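Local coordinates for exopolysaccharide biosynthesis protein (Pantoea stewartii subsp. stewartii DC283, PDB 6TGF) that probably hydrolyses glycosidic bonds of the bacterium's own exopolysaccharide, modifying its glycan biofilm with a trimeric, tailspike-like parallel beta-helix, at residues Pro677-Leu682 / Ala691-Asp696. Numbering follows the deposited sequence.
Sequences PQRFSL and ANEQGD
The open end of an antiparallel beta hairpin, beyond the beta-helix near the C-terminus, is closed by Phe680 pairing with Ala691 and by a salt bridge from Arg679 to Glu693. Phe680 and Ala691 form a hydrogen-bonded pair whose two bonds are both weak: Phe680 N to Ala691 O is 3.4 Å and Ala691 N to Phe680 O 3.3 Å. On the face these two residues share, Phe680 lays its ring over Ala691, with Phe680 CE2 3.5 Å from Ala691 CB and the Ala691 backbone N above one ring face, toward the rim; the small methyl suits a place beside the ring. Past the pair, a type I turn from Asn692 to Gly695 reverses the chain into strand 697-704, the third strand of the small antiparallel sheet, and the amide of Asn692 suits its first position because Asn692 OD1 accepts Asp696 N at 2.9 Å. Glu693, second in the turn, has CG between its backbone N and carbonyl carbon (chi1 60°) and bends at chi2, which brings the carboxylate alongside the extended Arg679. The guanidinium grips it side-on: Arg679 NH2 reaches Glu693 OE2 on its syn side at 2.9 Å, nearly straight at 170°, whereas Arg679 NE meets Glu693 OE1 at 3.2 Å from above the carboxylate plane, the two planes being 44° apart. Pro677 CG covers part of one guanidinium face. Arg679 NH2 also donates to Thr573 O of the second subunit, and Asn684 ND2 of the third bonds to Gln678 O. The buried arginine thus has its charge probably balanced within its own chain while also bonding across the interface, so one side chain joins hairpin and subunit contact.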
loop_
_atom_site.group_PDB
_atom_site.type_symbol
_atom_site.label_atom_id
_atom_site.label_comp_id
_atom_site.label_asym_id
_atom_site.label_seq_id
_atom_site.Cartn_x
_atom_site.Cartn_y
_atom_site.Cartn_z
ATOM N N PRO B 677 43.371 -35.089 8.952
ATOM C CA PRO B 677 44.640 -34.896 9.657
ATOM C C PRO B 677 44.631 -33.659 10.568
ATOM O O PRO B 677 44.178 -32.616 10.134
ATOM C CB PRO B 677 45.680 -34.701 8.541
ATOM C CG PRO B 677 45.024 -35.262 7.296
ATOM C CD PRO B 677 43.538 -35.045 7.492
ATOM N N GLN B 678 45.137 -33.811 11.796
ATOM C CA GLN B 678 45.273 -32.719 12.798
ATOM C C GLN B 678 46.524 -31.902 12.463
ATOM O O GLN B 678 47.635 -32.417 12.680
ATOM C CB GLN B 678 45.364 -33.292 14.214
ATOM C CG GLN B 678 44.171 -34.152 14.600
ATOM C CD GLN B 678 44.345 -34.830 15.934
ATOM O OE1 GLN B 678 44.037 -36.010 16.093
ATOM N NE2 GLN B 678 44.844 -34.088 16.910
ATOM N N ARG B 679 46.344 -30.686 11.935
ATOM C CA ARG B 679 47.450 -29.789 11.507
ATOM C C ARG B 679 47.057 -28.326 11.730
ATOM O O ARG B 679 45.853 -28.019 11.637
ATOM C CB ARG B 679 47.765 -29.970 10.017
ATOM C CG ARG B 679 48.095 -31.393 9.593
ATOM C CD ARG B 679 48.045 -31.525 8.084
ATOM N NE ARG B 679 48.337 -32.876 7.628
ATOM C CZ ARG B 679 48.273 -33.277 6.362
ATOM N NH1 ARG B 679 47.924 -32.428 5.408
ATOM N NH2 ARG B 679 48.561 -34.529 6.050
ATOM N N PHE B 680 48.047 -27.469 11.996
ATOM C CA PHE B 680 47.962 -25.995 11.822
ATOM C C PHE B 680 49.250 -25.516 11.143
ATOM O O PHE B 680 50.183 -26.323 10.965
ATOM C CB PHE B 680 47.647 -25.297 13.150
ATOM C CG PHE B 680 48.821 -24.987 14.044
ATOM C CD1 PHE B 680 49.517 -23.793 13.920
ATOM C CD2 PHE B 680 49.199 -25.870 15.043
ATOM C CE1 PHE B 680 50.584 -23.503 14.759
ATOM C CE2 PHE B 680 50.265 -25.578 15.880
ATOM C CZ PHE B 680 50.955 -24.396 15.737
ATOM N N SER B 681 49.281 -24.243 10.749
ATOM C CA SER B 681 50.359 -23.640 9.926
ATOM C C SER B 681 50.209 -22.115 9.911
ATOM O O SER B 681 49.425 -21.610 9.087
ATOM C CB SER B 681 50.340 -24.220 8.533
ATOM O OG SER B 681 51.116 -23.437 7.639
ATOM N N LEU B 682 50.919 -21.427 10.810
ATOM C CA LEU B 682 50.984 -19.944 10.894
ATOM C C LEU B 682 52.382 -19.493 10.451
ATOM O O LEU B 682 53.354 -19.812 11.163
ATOM C CB LEU B 682 50.675 -19.517 12.334
ATOM C CG LEU B 682 50.692 -18.013 12.607
ATOM C CD1 LEU B 682 49.659 -17.283 11.761
ATOM C CD2 LEU B 682 50.457 -17.732 14.082
ATOM N N ALA B 691 52.036 -27.676 13.365
ATOM C CA ALA B 691 51.979 -29.003 14.024
ATOM C C ALA B 691 51.447 -30.030 13.018
ATOM O O ALA B 691 50.628 -29.639 12.166
ATOM C CB ALA B 691 51.118 -28.929 15.259
ATOM N N ASN B 692 51.907 -31.283 13.099
ATOM C CA ASN B 692 51.504 -32.372 12.166
ATOM C C ASN B 692 50.686 -33.423 12.930
ATOM O O ASN B 692 50.624 -33.342 14.174
ATOM C CB ASN B 692 52.709 -32.965 11.427
ATOM C CG ASN B 692 53.577 -33.875 12.270
ATOM O OD1 ASN B 692 53.320 -34.082 13.454
ATOM N ND2 ASN B 692 54.615 -34.429 11.664
ATOM N N GLU B 693 50.090 -34.367 12.195
ATOM C CA GLU B 693 49.153 -35.398 12.725
ATOM C C GLU B 693 49.920 -36.462 13.522
ATOM O O GLU B 693 49.269 -37.199 14.285
ATOM C CB GLU B 693 48.347 -36.046 11.595
ATOM C CG GLU B 693 49.186 -36.747 10.538
ATOM C CD GLU B 693 49.453 -35.923 9.291
ATOM O OE1 GLU B 693 50.087 -34.857 9.413
ATOM O OE2 GLU B 693 49.016 -36.343 8.202
ATOM N N GLN B 694 51.243 -36.552 13.338
ATOM C CA GLN B 694 52.134 -37.446 14.126
ATOM C C GLN B 694 52.321 -36.865 15.534
ATOM O O GLN B 694 52.731 -37.626 16.431
ATOM C CB GLN B 694 53.470 -37.641 13.404
ATOM C CG GLN B 694 53.372 -38.594 12.221
ATOM C CD GLN B 694 54.564 -38.510 11.298
ATOM O OE1 GLN B 694 55.124 -37.440 11.067
ATOM N NE2 GLN B 694 54.956 -39.649 10.749
ATOM N N GLY B 695 52.027 -35.572 15.714
ATOM C CA GLY B 695 52.033 -34.882 17.018
ATOM C C GLY B 695 53.355 -34.187 17.287
ATOM O O GLY B 695 53.716 -34.051 18.472
ATOM N N ASP B 696 54.047 -33.757 16.227
ATOM C CA ASP B 696 55.325 -33.001 16.301
ATOM C C ASP B 696 55.055 -31.529 15.977
ATOM O O ASP B 696 54.362 -31.262 14.973
ATOM C CB ASP B 696 56.374 -33.563 15.337
ATOM C CG ASP B 696 57.156 -34.748 15.877
ATOM O OD1 ASP B 696 57.030 -35.039 17.085
ATOM O OD2 ASP B 696 57.890 -35.373 15.084
#